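Local atomic coordinates of uncharacterized protein YLR301W (PDB entry 3RBY), a protein that is of unknown function and is not essential in yeast, but interacts with HRR25 and may interact with SEC72. Residues 31-36 / 53-58; 71-76 / 97-102; 107-112 / 127-132. All coordinates share one frame; numbering follows the deposited sequence.

Interaction 1. Residues 31-36 / 53-58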
loop_
_atom_site.group_PDB
_atom_site.type_symbol
_atom_site.label_atom_id
_atom_site.label_comp_id
_atom_site.label_asym_id
_atom_site.label_seq_id
_atom_site.Cartn_x
_atom_site.Cartn_y
_atom_site.Cartn_z
ATOM N N GLY A 31 2.190 -6.415 -22.742
ATOM C CA GLY A 31 3.500 -6.237 -22.119
ATOM C C GLY A 31 4.165 -4.869 -22.276
ATOM O O GLY A 31 5.294 -4.673 -21.811
ATOM N N HIS A 32 3.487 -3.925 -22.935
ATOM C CA HIS A 32 3.996 -2.555 -23.049
ATOM C C HIS A 32 3.908 -1.877 -21.663
ATOM O O HIS A 32 2.979 -2.155 -20.884
ATOM C CB HIS A 32 3.193 -1.776 -24.093
ATOM C CG HIS A 32 2.974 -2.530 -25.365
ATOM N ND1 HIS A 32 4.018 -3.033 -26.119
ATOM C CD2 HIS A 32 1.837 -2.907 -26.002
ATOM C CE1 HIS A 32 3.533 -3.668 -27.169
ATOM N NE2 HIS A 32 2.211 -3.606 -27.124
ATOM N N TYR A 33 4.872 -1.012 -21.348
ATOM C CA TYR A 33 4.964 -0.446 -20.000
ATOM C C TYR A 33 5.349 1.041 -19.981
ATOM O O TYR A 33 6.134 1.501 -20.826
ATOM C CB TYR A 33 5.970 -1.252 -19.165
ATOM C CG TYR A 33 7.386 -1.137 -19.681
ATOM C CD1 TYR A 33 8.223 -0.122 -19.236
ATOM C CD2 TYR A 33 7.889 -2.036 -20.626
ATOM C CE1 TYR A 33 9.522 -0.001 -19.703
ATOM C CE2 TYR A 33 9.197 -1.923 -21.103
ATOM C CZ TYR A 33 10.003 -0.899 -20.637
ATOM O OH TYR A 33 11.297 -0.770 -21.099
ATOM N N ILE A 34 4.791 1.775 -19.015
ATOM C CA ILE A 34 5.196 3.152 -18.710
ATOM C C ILE A 34 5.205 3.347 -17.190
ATOM O O ILE A 34 4.407 2.735 -16.472
ATOM C CB ILE A 34 4.243 4.176 -19.349
ATOM C CG1 ILE A 34 4.717 5.608 -19.094
ATOM C CG2 ILE A 34 2.843 3.991 -18.819
ATOM C CD1 ILE A 34 4.102 6.607 -20.053
ATOM N N SER A 35 6.113 4.181 -16.699
ATOM C CA SER A 35 6.173 4.481 -15.279
ATOM C C SER A 35 6.401 5.981 -15.073
ATOM O O SER A 35 7.470 6.494 -15.413
ATOM C CB SER A 35 7.279 3.659 -14.596
ATOM O OG SER A 35 7.234 3.790 -13.182
ATOM N N LEU A 36 5.387 6.684 -14.551
ATOM C CA LEU A 36 5.487 8.126 -14.287
ATOM C C LEU A 36 5.703 8.330 -12.793
ATOM O O LEU A 36 5.003 7.716 -11.974
ATOM C CB LEU A 36 4.236 8.868 -14.760
ATOM C CG LEU A 36 3.958 8.701 -16.256
ATOM C CD1 LEU A 36 2.726 9.503 -16.701
ATOM C CD2 LEU A 36 5.198 9.095 -17.066
ATOM N N TRP A 53 11.602 10.669 -11.885
ATOM C CA TRP A 53 12.020 9.956 -13.086
ATOM C C TRP A 53 10.805 9.512 -13.897
ATOM O O TRP A 53 9.669 9.611 -13.435
ATOM C CB TRP A 53 12.822 8.736 -12.632
ATOM C CG TRP A 53 13.533 8.035 -13.748
ATOM C CD1 TRP A 53 14.011 8.598 -14.895
ATOM C CD2 TRP A 53 13.845 6.639 -13.825
ATOM N NE1 TRP A 53 14.603 7.640 -15.680
ATOM C CE2 TRP A 53 14.514 6.429 -15.046
ATOM C CE3 TRP A 53 13.625 5.548 -12.979
ATOM C CZ2 TRP A 53 14.964 5.171 -15.444
ATOM C CZ3 TRP A 53 14.072 4.302 -13.375
ATOM C CH2 TRP A 53 14.734 4.123 -14.596
ATOM N N ALA A 54 11.054 9.022 -15.107
ATOM C CA ALA A 54 9.988 8.550 -15.984
ATOM C C ALA A 54 10.569 7.697 -17.105
ATOM O O ALA A 54 11.604 8.036 -17.677
ATOM C CB ALA A 54 9.209 9.722 -16.553
ATOM N N PHE A 55 9.903 6.590 -17.416
ATOM C CA PHE A 55 10.387 5.694 -18.456
ATOM C C PHE A 55 9.239 4.894 -19.049
ATOM O O PHE A 55 8.145 4.827 -18.474
ATOM C CB PHE A 55 11.504 4.771 -17.943
ATOM C CG PHE A 55 11.077 3.789 -16.864
ATOM C CD1 PHE A 55 11.428 4.002 -15.529
ATOM C CD2 PHE A 55 10.369 2.635 -17.185
ATOM C CE1 PHE A 55 11.062 3.090 -14.526
ATOM C CE2 PHE A 55 10.005 1.709 -16.190
ATOM C CZ PHE A 55 10.353 1.942 -14.857
ATOM N N ALA A 56 9.492 4.313 -20.216
ATOM C CA ALA A 56 8.484 3.540 -20.923
ATOM C C ALA A 56 9.173 2.687 -21.982
ATOM O O ALA A 56 10.317 2.960 -22.372
ATOM C CB ALA A 56 7.447 4.462 -21.559
ATOM N N GLY A 57 8.492 1.648 -22.435
ATOM C CA GLY A 57 9.028 0.821 -23.495
ATOM C C GLY A 57 7.921 -0.067 -23.990
ATOM O O GLY A 57 7.008 -0.421 -23.230
ATOM N N THR A 58 7.982 -0.411 -25.271
ATOM C CA THR A 58 7.088 -1.417 -25.843
ATOM C C THR A 58 7.568 -2.789 -25.379
ATOM O O THR A 58 8.665 -2.900 -24.808
ATOM C CB THR A 58 7.041 -1.280 -27.377
ATOM O OG1 THR A 58 8.380 -1.130 -27.865
ATOM C CG2 THR A 58 6.225 -0.007 -27.767
#
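Tyr33 with Gly57 and Ser35 with Phe55 are joined by backbone hydrogen bonds in both directions. They range from 2.8 Å, Ser35 N to Phe55 O, to 3.2 Å, Phe55 N to Ser35 O. The aromatic contacts illustrate how a glycine accommodates a ring on the next strand. Tyr33 places CG between its own backbone N and carbonyl carbon (chi1 66°), which swings the phenol across the neighbouring strand. Gly57 CA then sits over a face of the Tyr33 ring, 3.8 Å from its centroid, as a CH-pi contact; a CB on Gly57 would clash with Tyr33 OH. Phe55 leans back the other way, laying a ring face against Ser35 CB, 3.8 Å from the Phe55 centroid. The two aromatic side chains cross at about a right angle and meet at their edges, Tyr33 CE1 to Phe55 CD2 at 3.7 Å. Strands 33-38 and 51-57 are antiparallel neighbours in the N-terminal sheet of this beta-barrel protein. Apolar contacts occupy the other face, where Ile34 CG1 meets Ala56 CB at 3.9 Å and Leu36 CD2 meets Ala54 CB at 4.1 Å, against strands 176-183 and 192-199 of the second sheet. With an alanine in place of Tyr33, Gly57 would probably lose the ring beneath it and Thr61 OG1 a hydroxyl partner. Ser35 OG, on the same face as Tyr33, is hydrogen-bonded to Ser25 OG.

Interaction 2. Residues 71-76 / 97-102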
loop_
_atom_site.group_PDB
_atom_site.type_symbol
_atom_site.label_atom_id
_atom_site.label_comp_id
_atom_site.label_asym_id
_atom_site.label_seq_id
_atom_site.Cartn_x
_atom_site.Cartn_y
_atom_site.Cartn_z
ATOM N N VAL A 71 9.373 -15.493 -8.074
ATOM C CA VAL A 71 10.553 -14.811 -8.592
ATOM C C VAL A 71 10.496 -14.692 -10.125
ATOM O O VAL A 71 10.432 -15.711 -10.837
ATOM C CB VAL A 71 11.841 -15.541 -8.176
ATOM C CG1 VAL A 71 13.072 -14.693 -8.505
ATOM C CG2 VAL A 71 11.791 -15.857 -6.699
ATOM N N VAL A 72 10.497 -13.455 -10.624
ATOM C CA VAL A 72 10.631 -13.223 -12.051
ATOM C C VAL A 72 11.681 -12.147 -12.305
ATOM O O VAL A 72 11.908 -11.268 -11.477
ATOM C CB VAL A 72 9.269 -12.908 -12.739
ATOM C CG1 VAL A 72 8.116 -13.133 -11.781
ATOM C CG2 VAL A 72 9.244 -11.504 -13.328
ATOM N N THR A 73 12.349 -12.247 -13.446
ATOM C CA THR A 73 13.427 -11.331 -13.776
ATOM C C THR A 73 12.970 -10.429 -14.891
ATOM O O THR A 73 12.248 -10.847 -15.798
ATOM C CB THR A 73 14.696 -12.074 -14.238
ATOM O OG1 THR A 73 14.373 -12.948 -15.337
ATOM C CG2 THR A 73 15.284 -12.881 -13.081
ATOM N N GLN A 74 13.394 -9.183 -14.837
ATOM C CA GLN A 74 13.032 -8.278 -15.894
ATOM C C GLN A 74 14.261 -7.478 -16.257
ATOM O O GLN A 74 14.861 -6.796 -15.411
ATOM C CB GLN A 74 11.869 -7.380 -15.457
ATOM C CG GLN A 74 10.610 -8.160 -15.096
ATOM C CD GLN A 74 9.368 -7.275 -15.082
ATOM O OE1 GLN A 74 9.073 -6.596 -16.064
ATOM N NE2 GLN A 74 8.655 -7.256 -13.954
ATOM N N ASP A 75 14.636 -7.573 -17.524
ATOM C CA ASP A 75 15.838 -6.931 -18.008
ATOM C C ASP A 75 15.433 -5.809 -18.928
ATOM O O ASP A 75 14.862 -6.032 -20.000
ATOM C CB ASP A 75 16.714 -7.984 -18.663
ATOM C CG ASP A 75 17.029 -9.110 -17.704
ATOM O OD1 ASP A 75 16.842 -10.290 -18.063
ATOM O OD2 ASP A 75 17.430 -8.802 -16.555
ATOM N N PHE A 76 15.670 -4.590 -18.463
ATOM C CA PHE A 76 15.161 -3.412 -19.156
ATOM C C PHE A 76 16.198 -2.738 -20.023
ATOM O O PHE A 76 17.324 -2.484 -19.589
ATOM C CB PHE A 76 14.633 -2.371 -18.160
ATOM C CG PHE A 76 13.377 -2.791 -17.449
ATOM C CD1 PHE A 76 13.443 -3.427 -16.221
ATOM C CD2 PHE A 76 12.127 -2.536 -18.002
ATOM C CE1 PHE A 76 12.287 -3.814 -15.560
ATOM C CE2 PHE A 76 10.963 -2.924 -17.346
ATOM C CZ PHE A 76 11.043 -3.563 -16.128
ATOM N N ASN A 97 19.200 -4.758 -14.928
ATOM C CA ASN A 97 18.734 -6.088 -14.553
ATOM C C ASN A 97 18.006 -6.107 -13.211
ATOM O O ASN A 97 18.600 -5.780 -12.169
ATOM C CB ASN A 97 19.914 -7.058 -14.550
ATOM C CG ASN A 97 20.607 -7.117 -15.899
ATOM O OD1 ASN A 97 20.096 -7.731 -16.840
ATOM N ND2 ASN A 97 21.759 -6.458 -16.009
ATOM N N THR A 98 16.723 -6.479 -13.233
ATOM C CA THR A 98 15.915 -6.446 -12.015
ATOM C C THR A 98 15.309 -7.797 -11.682
ATOM O O THR A 98 15.089 -8.640 -12.557
ATOM C CB THR A 98 14.787 -5.387 -12.079
ATOM O OG1 THR A 98 13.769 -5.821 -12.996
ATOM C CG2 THR A 98 15.337 -4.027 -12.511
ATOM N N THR A 99 15.031 -7.982 -10.397
ATOM C CA THR A 99 14.396 -9.189 -9.899
ATOM C C THR A 99 13.145 -8.807 -9.121
ATOM O O THR A 99 13.170 -7.874 -8.312
ATOM C CB THR A 99 15.348 -9.964 -8.970
ATOM O OG1 THR A 99 16.511 -10.366 -9.706
ATOM C CG2 THR A 99 14.666 -11.198 -8.412
ATOM N N TRP A 100 12.065 -9.548 -9.350
ATOM C CA TRP A 100 10.773 -9.274 -8.739
ATOM C C TRP A 100 10.287 -10.471 -7.928
ATOM O O TRP A 100 10.231 -11.588 -8.423
ATOM C CB TRP A 100 9.764 -8.940 -9.832
ATOM C CG TRP A 100 10.151 -7.710 -10.591
ATOM C CD1 TRP A 100 11.204 -7.575 -11.459
ATOM C CD2 TRP A 100 9.497 -6.429 -10.549
ATOM N NE1 TRP A 100 11.237 -6.292 -11.960
ATOM C CE2 TRP A 100 10.207 -5.567 -11.416
ATOM C CE3 TRP A 100 8.379 -5.930 -9.868
ATOM C CZ2 TRP A 100 9.835 -4.229 -11.619
ATOM C CZ3 TRP A 100 8.011 -4.598 -10.071
ATOM C CH2 TRP A 100 8.739 -3.768 -10.942
ATOM N N LYS A 101 9.928 -10.230 -6.677
ATOM C CA LYS A 101 9.535 -11.308 -5.781
ATOM C C LYS A 101 8.186 -10.995 -5.134
ATOM O O LYS A 101 8.074 -10.020 -4.379
ATOM C CB LYS A 101 10.596 -11.503 -4.685
ATOM C CG LYS A 101 11.976 -12.004 -5.154
ATOM C CD LYS A 101 13.103 -11.457 -4.244
ATOM C CE LYS A 101 14.203 -12.486 -3.932
ATOM N NZ LYS A 101 13.830 -13.419 -2.807
ATOM N N ASN A 102 7.170 -11.807 -5.441
ATOM C CA ASN A 102 5.857 -11.698 -4.804
ATOM C C ASN A 102 5.919 -12.024 -3.312
ATOM O O ASN A 102 6.535 -13.023 -2.920
ATOM C CB ASN A 102 4.838 -12.641 -5.469
ATOM C CG ASN A 102 4.474 -12.221 -6.887
ATOM O OD1 ASN A 102 4.453 -11.031 -7.220
ATOM N ND2 ASN A 102 4.179 -13.203 -7.733
#
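Strands 71-76 and 96-102 are antiparallel neighbours near one edge of the large N-terminal sheet, with Val72 opposite Trp100 and Gln74 opposite Thr98 as hydrogen-bonded pairs. The pairing is regular, yet its side chains show how a threonine can tie a backbone carbonyl to an indole. Gln74 O accepts two bonds from one residue: Thr98 N approaches at 2.9 Å and Thr98 OG1 at 2.8 Å. The hydroxyl can do this because OG1 lies between the backbone N and the carbonyl carbon of Thr98 (chi1 71°). While donating to Gln74 O, Thr98 OG1 also accepts the indole N-H of Trp100, two residues along its own strand, 2.8 Å from NE1 and 18° out of the ring plane. This bond probably limits how far the indole can turn. Gln74 reaches across with an extended chain and sets NE2 over one face of the Trp100 ring, 3.3 Å above its plane and offset toward the rim, with amide and ring planes 37° apart. NE2 and NE1 are both donors, so their proximity is not a hydrogen bond; NE2 has a weak one to a bound triethylene glycol, probably from the crystallisation liquor. Beyond this pair, the Trp100 ring stacks on Trp130.

The opposite face of the sheet is simpler. Val71 and Lys101 run side by side, pointing the same way, while Val71 CG1 touches the methyl CG2 of Thr99 at 3.8 Å. At the far end, back on the face of Thr98, the Phe76 side chain crosses that of Thr98 at about a right angle and presents its edge, with Thr98 OG1 lying in the plane of the Phe76 ring, 3.6 Å from CE1.

Interaction 3. Residues 107-112 / 127-132; sequences CVEETG and REMWQP. Unlike the reference sequence in segment 127-132: Met129 (reference Leu).
Cys107 meets the end of segment 127-132 at the start of a beta hairpin made by strands 108-114 and 124-132, with Cys107 CB 3.3 Å from Trp130 O. Its SG lies near Gln131 OE1, whose amide is steadied from the other end by a hydrogen bond from Gln131 NE2 to Pro132 O. Val108 pairs with Trp130 through backbone bonds in both directions. Val108 O also lies in the plane of the Trp130 ring at its edge, and Val108 CG2 reaches toward Pro132 CG at 4.3 Å.

Glu109 turns to the other face of the sheet. Glu109 CB rests 3.6 Å from Met129 SD, and the carboxylate forms a salt bridge in which Arg127 NH2 lies 2.7 Å from Glu109 OE1. The approach is from above the carboxylate plane, 48° out of it; a bend at chi3 (36°) brings the guanidinium edge of Arg127 to Glu109 OE1. Pro17 of the second subunit packs on both partners of this bridge.

Glu110 shows how a buried carboxylate divides its oxygens: OE1 serves the indole of Trp130, and OE2 is hydrogen-bonded to a bound triethylene glycol, probably from the crystallisation liquor. Extended along its whole length, the side chain lies beside Trp130, and Glu110 OE1 takes the N-H of Trp130 on its anti lone pair, 2.9 Å from NE1. Glu128 runs alongside, pointing the same way, and brings Glu128 OE1 to 3.4 Å from Glu110 OE1. Such closeness of like charges would tend to raise the affinity of one group for a proton, though the salt bridge from Glu128 OE2 to Arg37 NH1 probably offsets it. Thr111 ends the pairing, lying side by side with Arg127, Thr111 CG2 4.2 Å from Arg127 CB.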
loop_
_atom_site.group_PDB
_atom_site.type_symbol
_atom_site.label_atom_id
_atom_site.label_comp_id
_atom_site.label_asym_id
_atom_site.label_seq_id
_atom_site.Cartn_x
_atom_site.Cartn_y
_atom_site.Cartn_z
ATOM N N CYS A 107 1.851 -7.731 -2.243
ATOM C CA CYS A 107 2.791 -6.741 -2.776
ATOM C C CYS A 107 3.968 -7.442 -3.437
ATOM O O CYS A 107 4.106 -8.672 -3.333
ATOM C CB CYS A 107 3.329 -5.834 -1.662
ATOM S SG CYS A 107 2.137 -4.606 -1.134
ATOM N N VAL A 108 4.828 -6.654 -4.082
ATOM C CA VAL A 108 5.903 -7.198 -4.902
ATOM C C VAL A 108 7.193 -6.428 -4.674
ATOM O O VAL A 108 7.257 -5.206 -4.911
ATOM C CB VAL A 108 5.569 -7.126 -6.408
ATOM C CG1 VAL A 108 6.659 -7.831 -7.240
ATOM C CG2 VAL A 108 4.194 -7.724 -6.697
ATOM N N GLU A 109 8.225 -7.135 -4.226
ATOM C CA GLU A 109 9.524 -6.499 -4.011
ATOM C C GLU A 109 10.352 -6.508 -5.302
ATOM O O GLU A 109 10.675 -7.587 -5.835
ATOM C CB GLU A 109 10.305 -7.216 -2.896
ATOM C CG GLU A 109 11.743 -6.694 -2.722
ATOM C CD GLU A 109 12.594 -7.587 -1.829
ATOM O OE1 GLU A 109 12.907 -7.164 -0.696
ATOM O OE2 GLU A 109 12.960 -8.703 -2.267
ATOM N N GLU A 110 10.698 -5.320 -5.798
ATOM C CA GLU A 110 11.632 -5.211 -6.920
ATOM C C GLU A 110 13.025 -4.865 -6.393
ATOM O O GLU A 110 13.185 -3.911 -5.630
ATOM C CB GLU A 110 11.189 -4.133 -7.921
ATOM C CG GLU A 110 12.228 -3.840 -8.999
ATOM C CD GLU A 110 11.987 -2.517 -9.721
ATOM O OE1 GLU A 110 11.026 -1.787 -9.363
ATOM O OE2 GLU A 110 12.768 -2.200 -10.648
ATOM N N THR A 111 14.030 -5.636 -6.803
ATOM C CA THR A 111 15.407 -5.355 -6.408
ATOM C C THR A 111 16.323 -5.342 -7.621
ATOM O O THR A 111 15.976 -5.879 -8.683
ATOM C CB THR A 111 15.940 -6.399 -5.417
ATOM O OG1 THR A 111 15.841 -7.707 -6.001
ATOM C CG2 THR A 111 15.143 -6.347 -4.132
ATOM N N GLY A 112 17.492 -4.729 -7.454
ATOM C CA GLY A 112 18.494 -4.719 -8.499
ATOM C C GLY A 112 19.700 -3.849 -8.176
ATOM O O GLY A 112 19.766 -3.201 -7.122
ATOM N N ARG A 127 16.042 -1.083 -3.887
ATOM C CA ARG A 127 14.827 -1.850 -3.670
ATOM C C ARG A 127 13.598 -0.968 -3.789
ATOM O O ARG A 127 13.582 0.171 -3.337
ATOM C CB ARG A 127 14.825 -2.578 -2.323
ATOM C CG ARG A 127 13.415 -2.962 -1.876
ATOM C CD ARG A 127 13.424 -3.963 -0.738
ATOM N NE ARG A 127 14.524 -3.721 0.184
ATOM C CZ ARG A 127 15.343 -4.672 0.608
ATOM N NH1 ARG A 127 16.331 -4.378 1.444
ATOM N NH2 ARG A 127 15.164 -5.923 0.200
ATOM N N GLU A 128 12.565 -1.518 -4.409
ATOM C CA GLU A 128 11.307 -0.818 -4.543
ATOM C C GLU A 128 10.194 -1.759 -4.179
ATOM O O GLU A 128 10.189 -2.910 -4.606
ATOM C CB GLU A 128 11.133 -0.307 -5.969
ATOM C CG GLU A 128 11.906 0.959 -6.198
ATOM C CD GLU A 128 12.070 1.291 -7.655
ATOM O OE1 GLU A 128 13.006 0.739 -8.268
ATOM O OE2 GLU A 128 11.278 2.099 -8.188
ATOM N N MET A 129 9.257 -1.267 -3.377
ATOM C CA MET A 129 8.099 -2.055 -3.004
ATOM C C MET A 129 6.885 -1.591 -3.794
ATOM O O MET A 129 6.625 -0.383 -3.905
ATOM C CB MET A 129 7.855 -1.941 -1.506
ATOM C CG MET A 129 7.634 -3.279 -0.811
ATOM S SD MET A 129 9.002 -4.410 -1.079
ATOM C CE MET A 129 10.326 -3.281 -0.789
ATOM N N TRP A 130 6.146 -2.559 -4.336
ATOM C CA TRP A 130 5.025 -2.261 -5.221
ATOM C C TRP A 130 3.709 -2.847 -4.752
ATOM O O TRP A 130 3.634 -4.023 -4.371
ATOM C CB TRP A 130 5.287 -2.759 -6.653
ATOM C CG TRP A 130 6.446 -2.096 -7.295
ATOM C CD1 TRP A 130 7.746 -2.522 -7.277
ATOM C CD2 TRP A 130 6.436 -0.863 -8.031
ATOM N NE1 TRP A 130 8.542 -1.637 -7.969
ATOM C CE2 TRP A 130 7.768 -0.609 -8.438
ATOM C CE3 TRP A 130 5.434 0.044 -8.393
ATOM C CZ2 TRP A 130 8.120 0.514 -9.188
ATOM C CZ3 TRP A 130 5.782 1.158 -9.129
ATOM C CH2 TRP A 130 7.115 1.382 -9.528
ATOM N N GLN A 131 2.674 -2.012 -4.838
ATOM C CA GLN A 131 1.325 -2.405 -4.505
ATOM C C GLN A 131 0.467 -2.560 -5.774
ATOM O O GLN A 131 0.172 -1.575 -6.459
ATOM C CB GLN A 131 0.686 -1.361 -3.586
ATOM C CG GLN A 131 -0.776 -1.673 -3.294
ATOM C CD GLN A 131 -0.927 -2.902 -2.416
ATOM O OE1 GLN A 131 -0.602 -2.856 -1.221
ATOM N NE2 GLN A 131 -1.401 -4.011 -2.999
ATOM N N PRO A 132 0.078 -3.801 -6.099
ATOM C CA PRO A 132 -0.883 -3.988 -7.192
ATOM C C PRO A 132 -2.212 -3.403 -6.768
ATOM O O PRO A 132 -2.671 -3.596 -5.625
ATOM C CB PRO A 132 -1.008 -5.518 -7.313
ATOM C CG PRO A 132 0.240 -6.063 -6.621
ATOM C CD PRO A 132 0.552 -5.078 -5.532
#

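In the fold
All three contacts lie in one antiparallel sheet, and interactions 2 and 3 adjoin within it, their centres about 10 Å apart. Strands 96-102 and 108-114 join them through probable backbone bonds, Thr99 O to Thr111 N at 2.8 Å and Lys101 N to Glu109 O at 2.9 Å. Trp100 CZ2 also packs 3.3 Å from Glu110 CD. Interaction 1 is centred about 15 Å and 16 Å from interactions 2 and 3, but reaches interaction 2 through an edge-to-face pair, Tyr33 OH lying 3.7 Å from Phe76 CD2. Bound triethylene glycol, probably from the crystallisation liquor, comes within about 3 Å of the Trp100 and Glu110 side chains and about 4 Å of that of Trp53, and may mark pockets.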